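Local coordinates for protein adenylyltransferase (Bartonella henselae str. Houston-1, PDB 5NH2), which transfers AMP from ATP to tyrosine or threonine residues of host target proteins as a secreted virulence factor, through its Fic (fido) domain, at residues F164-A169 against L176-I181; E142-L147 against H204-I209. One frame throughout, in Å; residues are numbered along the deposited sequence.

Overall arrangement
Two buried contacts, their centres 9 Å apart, illustrate how one core can hold together parts of a Fic domain that are near and far in sequence. Interaction 1 is local, folding the loop 176-181 back onto helix 157-171; interaction 2 spans 56 intervening residues, and interaction 1 is nested inside that span. They join directly: Asn177 N lies 2.9 Å from Ile209 O, a probable hydrogen bond, and Phe165 CZ packs 3.6 Å from Phe144 N. The side chains of Phe178 and Phe144 come within about 4 Å and 5 Å of that of Arg162, which probably binds ATP. The Phe144 side chain is also about 7 Å from ATP-binding Gly158 and about 13 Å from the bound magnesium ion.

Interaction 1: residues F164-A169 against L176-I181; sequences FFENLA and LNFSLI
Phe165 opens the contact between a helix of the Fic fold and the loop that follows it in the chain: helix 157-171 runs out, turns, and the extended residues 176 and 177 come back along its flank before a short 3-10 turn at 178-180. The benzylic methylene CB of Phe165 meets two apolar groups of the loop, lying 4.3 Å from Leu176 CD1 and at the rim of the Phe178 ring near its plane. Its ring then leads off toward Leu143 and Leu147 of helix 133-150. Glu166, next in line, works through its aliphatic part as much as through its carboxylate: CG stands 3.6 Å from Leu176 O and also lies at the edge of the Phe178 ring, in the ring plane. Extended beyond CG, the chain carries OE2 along the same edge, 3.8 Å from Phe178 CD2, with carboxylate and ring planes 35° apart. Such an edge approach is probably favourable, since the ring hydrogens carry a slight positive charge. One turn after Phe165, the methyl of Ala169 touches Leu176 CG at 3.9 Å. That CG lies beside its backbone N, anti to the carbonyl carbon (chi1 -71°), which turns CD1 in toward the helix, 3.7 Å from Phe165 O. Polar linkage is left to one water, which donates to Glu166 O at 3.0 Å and accepts from Leu176 N at 3.1 Å.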
loop_
_atom_site.group_PDB
_atom_site.type_symbol
_atom_site.label_atom_id
_atom_site.label_comp_id
_atom_site.label_asym_id
_atom_site.label_seq_id
_atom_site.Cartn_x
_atom_site.Cartn_y
_atom_site.Cartn_z
ATOM N N PHE A 164 -6.306 -3.214 5.072
ATOM C CA PHE A 164 -6.845 -4.457 5.631
ATOM C C PHE A 164 -5.711 -5.390 6.025
ATOM O O PHE A 164 -5.726 -5.980 7.118
ATOM C CB PHE A 164 -7.801 -5.110 4.615
ATOM C CG PHE A 164 -8.474 -6.423 5.070
ATOM C CD1 PHE A 164 -7.830 -7.652 4.917
ATOM C CD2 PHE A 164 -9.784 -6.430 5.547
ATOM C CE1 PHE A 164 -8.464 -8.865 5.291
ATOM C CE2 PHE A 164 -10.415 -7.641 5.896
ATOM C CZ PHE A 164 -9.761 -8.851 5.763
ATOM N N PHE A 165 -4.678 -5.483 5.191
ATOM C CA PHE A 165 -3.643 -6.464 5.515
ATOM C C PHE A 165 -2.655 -5.946 6.552
ATOM O O PHE A 165 -2.100 -6.757 7.303
ATOM C CB PHE A 165 -2.980 -6.968 4.219
ATOM C CG PHE A 165 -3.763 -8.091 3.577
ATOM C CD1 PHE A 165 -4.801 -7.823 2.706
ATOM C CD2 PHE A 165 -3.492 -9.416 3.910
ATOM C CE1 PHE A 165 -5.579 -8.867 2.134
ATOM C CE2 PHE A 165 -4.228 -10.479 3.352
ATOM C CZ PHE A 165 -5.292 -10.202 2.452
ATOM N N GLU A 166 -2.500 -4.616 6.674
ATOM C CA GLU A 166 -1.693 -4.041 7.758
ATOM C C GLU A 166 -2.345 -4.308 9.105
ATOM O O GLU A 166 -1.682 -4.729 10.065
ATOM C CB GLU A 166 -1.499 -2.523 7.565
ATOM C CG GLU A 166 -0.629 -2.079 6.378
ATOM C CD GLU A 166 -0.820 -0.588 6.002
ATOM O OE1 GLU A 166 -1.500 0.165 6.736
ATOM O OE2 GLU A 166 -0.289 -0.155 4.960
ATOM N N ASN A 167 -3.648 -4.064 9.189
ATOM C CA ASN A 167 -4.376 -4.275 10.429
ATOM C C ASN A 167 -4.512 -5.762 10.753
ATOM O O ASN A 167 -4.379 -6.170 11.918
ATOM C CB ASN A 167 -5.736 -3.600 10.305
ATOM C CG ASN A 167 -5.661 -2.123 10.573
ATOM O OD1 ASN A 167 -4.631 -1.626 11.001
ATOM N ND2 ASN A 167 -6.769 -1.420 10.365
ATOM N N LEU A 168 -4.761 -6.589 9.741
ATOM C CA LEU A 168 -4.751 -8.038 9.937
ATOM C C LEU A 168 -3.419 -8.513 10.520
ATOM O O LEU A 168 -3.392 -9.292 11.486
ATOM C CB LEU A 168 -5.028 -8.751 8.616
ATOM C CG LEU A 168 -4.998 -10.289 8.690
ATOM C CD1 LEU A 168 -6.216 -10.854 9.468
ATOM C CD2 LEU A 168 -4.926 -10.879 7.291
ATOM N N ALA A 169 -2.296 -8.075 9.938
ATOM C CA ALA A 169 -1.006 -8.474 10.520
ATOM C C ALA A 169 -0.849 -7.957 11.940
ATOM O O ALA A 169 -0.293 -8.645 12.806
ATOM C CB ALA A 169 0.156 -7.957 9.672
ATOM N N LEU A 176 3.239 -5.645 8.402
ATOM C CA LEU A 176 3.463 -5.559 6.965
ATOM C C LEU A 176 3.668 -4.077 6.669
ATOM O O LEU A 176 2.731 -3.278 6.794
ATOM C CB LEU A 176 2.261 -6.138 6.188
ATOM C CG LEU A 176 2.159 -7.653 6.292
ATOM C CD1 LEU A 176 0.878 -8.220 5.622
ATOM C CD2 LEU A 176 3.404 -8.357 5.695
ATOM N N ASN A 177 4.870 -3.688 6.260
ATOM C CA ASN A 177 5.131 -2.255 6.118
ATOM C C ASN A 177 5.191 -1.918 4.633
ATOM O O ASN A 177 6.272 -1.909 4.029
ATOM C CB ASN A 177 6.416 -1.853 6.853
ATOM C CG ASN A 177 6.518 -0.347 7.044
ATOM O OD1 ASN A 177 5.961 0.426 6.240
ATOM N ND2 ASN A 177 7.219 0.080 8.091
ATOM N N PHE A 178 4.040 -1.487 4.097
ATOM C CA PHE A 178 3.884 -1.313 2.662
ATOM C C PHE A 178 4.524 -0.031 2.183
ATOM O O PHE A 178 4.818 0.101 0.986
ATOM C CB PHE A 178 2.404 -1.342 2.267
ATOM C CG PHE A 178 1.857 -2.727 2.131
ATOM C CD1 PHE A 178 2.185 -3.512 1.018
ATOM C CD2 PHE A 178 1.039 -3.253 3.106
ATOM C CE1 PHE A 178 1.687 -4.783 0.864
ATOM C CE2 PHE A 178 0.556 -4.546 2.981
ATOM C CZ PHE A 178 0.877 -5.317 1.854
ATOM N N SER A 179 4.780 0.897 3.098
ATOM C CA SER A 179 5.437 2.120 2.695
ATOM C C SER A 179 6.871 1.873 2.254
ATOM O O SER A 179 7.519 2.794 1.743
ATOM C CB SER A 179 5.344 3.147 3.837
ATOM O OG SER A 179 6.413 2.980 4.732
ATOM N N LEU A 180 7.393 0.667 2.430
ATOM C CA LEU A 180 8.754 0.370 2.009
ATOM C C LEU A 180 8.806 -0.220 0.601
ATOM O O LEU A 180 9.911 -0.529 0.116
ATOM C CB LEU A 180 9.417 -0.585 3.004
ATOM C CG LEU A 180 9.410 -0.094 4.455
ATOM C CD1 LEU A 180 10.321 -0.984 5.300
ATOM C CD2 LEU A 180 9.833 1.365 4.594
ATOM N N ILE A 181 7.642 -0.357 -0.048
ATOM C CA ILE A 181 7.486 -1.034 -1.347
ATOM C C ILE A 181 7.229 0.022 -2.407
ATOM O O ILE A 181 6.263 0.775 -2.278
ATOM C CB ILE A 181 6.307 -2.023 -1.316
ATOM C CG1 ILE A 181 6.616 -3.182 -0.366
ATOM C CG2 ILE A 181 5.923 -2.496 -2.753
ATOM C CD1 ILE A 181 7.950 -3.811 -0.644
HETATM O O HOH W 1 1.148 -3.848 9.874
#

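Interaction 2: residues E142-L147 against H204-I209; sequences ELFNSL and HLFEDI
Phe144 and Phe206 meet as a T-shaped aromatic pair, a compact example of two helices joined at a distance by their side chains alone: the nearest CA atoms, those of the same two residues, are 10.5 Å apart. Phe206 supplies the edge and Phe144 the face. The planes stand at 81°, close to perpendicular, with ring centroids 5.5 Å apart. The touching atom of Phe206 is its far corner, CZ, which comes to 3.9 Å from Phe144 CG and as near to CB, meeting the base of the Phe144 side chain rather than the middle of its ring. Phe206 CE1 lies over the Phe144 face, 4.2 Å above the plane and shifted toward the rim. In Phe144, CG is anti to the backbone N (chi1 -177°), which carries the ring outward, and chi2 (98°) turns its face to the incoming edge. Both residues are buried. Phe206 also packs against Asn137, Ala140 and Ile141 of helix 133-150 and against Leu176, while Phe144 meets Phe165 of helix 157-171 edge-to-face and touches Gln161 there and Met186 of helix 183-196. The pair thus ties helix 133-150 to helix 200-208, whose His204 and Asp208 hydrogen-bond to Val239 of strand 237-239.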
loop_
_atom_site.group_PDB
_atom_site.type_symbol
_atom_site.label_atom_id
_atom_site.label_comp_id
_atom_site.label_asym_id
_atom_site.label_seq_id
_atom_site.Cartn_x
_atom_site.Cartn_y
_atom_site.Cartn_z
ATOM N N GLU A 142 -1.763 -15.946 0.011
ATOM C CA GLU A 142 -2.922 -16.509 -0.683
ATOM C C GLU A 142 -4.139 -15.585 -0.614
ATOM O O GLU A 142 -4.757 -15.294 -1.653
ATOM C CB GLU A 142 -3.260 -17.904 -0.124
ATOM C CG GLU A 142 -2.151 -18.923 -0.330
ATOM C CD GLU A 142 -2.528 -20.307 0.193
ATOM O OE1 GLU A 142 -1.595 -21.086 0.490
ATOM O OE2 GLU A 142 -3.746 -20.610 0.294
ATOM N N LEU A 143 -4.508 -15.104 0.598
ATOM C CA LEU A 143 -5.633 -14.136 0.660
ATOM C C LEU A 143 -5.347 -12.827 -0.097
ATOM O O LEU A 143 -6.254 -12.226 -0.688
ATOM C CB LEU A 143 -6.008 -13.823 2.104
ATOM C CG LEU A 143 -6.491 -15.124 2.748
ATOM C CD1 LEU A 143 -6.484 -14.938 4.195
ATOM C CD2 LEU A 143 -7.884 -15.440 2.274
ATOM N N PHE A 144 -4.100 -12.369 -0.103
ATOM C CA PHE A 144 -3.805 -11.100 -0.749
ATOM C C PHE A 144 -3.881 -11.236 -2.276
ATOM O O PHE A 144 -4.438 -10.363 -2.952
ATOM C CB PHE A 144 -2.427 -10.616 -0.280
ATOM C CG PHE A 144 -1.992 -9.227 -0.831
ATOM C CD1 PHE A 144 -2.141 -8.087 -0.072
ATOM C CD2 PHE A 144 -1.355 -9.117 -2.047
ATOM C CE1 PHE A 144 -1.714 -6.811 -0.531
ATOM C CE2 PHE A 144 -0.940 -7.868 -2.522
ATOM C CZ PHE A 144 -1.119 -6.707 -1.752
ATOM N N ASN A 145 -3.358 -12.336 -2.831
ATOM C CA ASN A 145 -3.463 -12.572 -4.269
ATOM C C ASN A 145 -4.923 -12.683 -4.677
ATOM O O ASN A 145 -5.352 -12.079 -5.680
ATOM C CB ASN A 145 -2.717 -13.851 -4.678
ATOM C CG ASN A 145 -1.210 -13.765 -4.473
ATOM O OD1 ASN A 145 -0.661 -12.670 -4.281
ATOM N ND2 ASN A 145 -0.526 -14.933 -4.494
ATOM N N SER A 146 -5.711 -13.420 -3.890
ATOM C CA SER A 146 -7.130 -13.560 -4.225
ATOM C C SER A 146 -7.866 -12.206 -4.195
ATOM O O SER A 146 -8.615 -11.866 -5.128
ATOM C CB SER A 146 -7.802 -14.555 -3.282
ATOM O OG SER A 146 -9.196 -14.360 -3.342
ATOM N N LEU A 147 -7.678 -11.421 -3.126
ATOM C CA LEU A 147 -8.296 -10.090 -3.099
ATOM C C LEU A 147 -7.797 -9.207 -4.236
ATOM O O LEU A 147 -8.533 -8.331 -4.703
ATOM C CB LEU A 147 -8.021 -9.381 -1.770
ATOM C CG LEU A 147 -8.864 -8.155 -1.443
ATOM C CD1 LEU A 147 -10.342 -8.552 -1.461
ATOM C CD2 LEU A 147 -8.479 -7.606 -0.076
ATOM N N HIS A 204 8.981 -12.728 -1.392
ATOM C CA HIS A 204 10.142 -11.888 -1.070
ATOM C C HIS A 204 9.705 -10.483 -0.631
ATOM O O HIS A 204 10.210 -9.941 0.378
ATOM C CB HIS A 204 11.073 -11.846 -2.289
ATOM C CG HIS A 204 12.316 -11.026 -2.099
ATOM N ND1 HIS A 204 13.085 -10.583 -3.160
ATOM C CD2 HIS A 204 12.935 -10.577 -0.976
ATOM C CE1 HIS A 204 14.114 -9.886 -2.702
ATOM N NE2 HIS A 204 14.043 -9.863 -1.380
ATOM N N LEU A 205 8.705 -9.925 -1.336
ATOM C CA LEU A 205 8.047 -8.696 -0.910
ATOM C C LEU A 205 7.584 -8.777 0.552
ATOM O O LEU A 205 7.976 -7.931 1.370
ATOM C CB LEU A 205 6.868 -8.388 -1.846
ATOM C CG LEU A 205 6.231 -6.985 -1.756
ATOM C CD1 LEU A 205 5.594 -6.605 -3.078
ATOM C CD2 LEU A 205 5.198 -6.901 -0.702
ATOM N N PHE A 206 6.724 -9.771 0.893
ATOM C CA PHE A 206 6.206 -9.899 2.274
ATOM C C PHE A 206 7.338 -10.114 3.292
ATOM O O PHE A 206 7.228 -9.665 4.448
ATOM C CB PHE A 206 5.181 -11.058 2.395
ATOM C CG PHE A 206 3.715 -10.667 2.082
ATOM C CD1 PHE A 206 3.343 -10.133 0.821
ATOM C CD2 PHE A 206 2.704 -10.904 3.019
ATOM C CE1 PHE A 206 2.009 -9.811 0.538
ATOM C CE2 PHE A 206 1.344 -10.566 2.764
ATOM C CZ PHE A 206 1.000 -10.018 1.538
ATOM N N GLU A 207 8.443 -10.781 2.878
ATOM C CA GLU A 207 9.565 -10.979 3.804
ATOM C C GLU A 207 10.278 -9.649 4.139
ATOM O O GLU A 207 10.536 -9.352 5.316
ATOM C CB GLU A 207 10.548 -12.008 3.234
ATOM C CG GLU A 207 11.952 -11.955 3.859
ATOM C CD GLU A 207 12.058 -12.623 5.239
ATOM O OE1 GLU A 207 11.078 -13.278 5.719
ATOM O OE2 GLU A 207 13.147 -12.467 5.858
ATOM N N ASP A 208 10.582 -8.837 3.121
ATOM C CA ASP A 208 11.300 -7.580 3.335
ATOM C C ASP A 208 10.549 -6.618 4.261
ATOM O O ASP A 208 11.184 -5.833 4.987
ATOM C CB ASP A 208 11.560 -6.903 1.980
ATOM C CG ASP A 208 12.709 -7.542 1.232
ATOM O OD1 ASP A 208 13.278 -8.535 1.756
ATOM O OD2 ASP A 208 13.047 -7.069 0.127
ATOM N N ILE A 209 9.211 -6.611 4.203
ATOM C CA ILE A 209 8.400 -5.641 4.954
ATOM C C ILE A 209 7.808 -6.218 6.253
ATOM O O ILE A 209 6.993 -5.546 6.905
ATOM C CB ILE A 209 7.308 -5.051 4.068
ATOM C CG1 ILE A 209 6.259 -6.133 3.804
ATOM C CG2 ILE A 209 7.935 -4.607 2.745
ATOM C CD1 ILE A 209 5.064 -5.591 3.046
#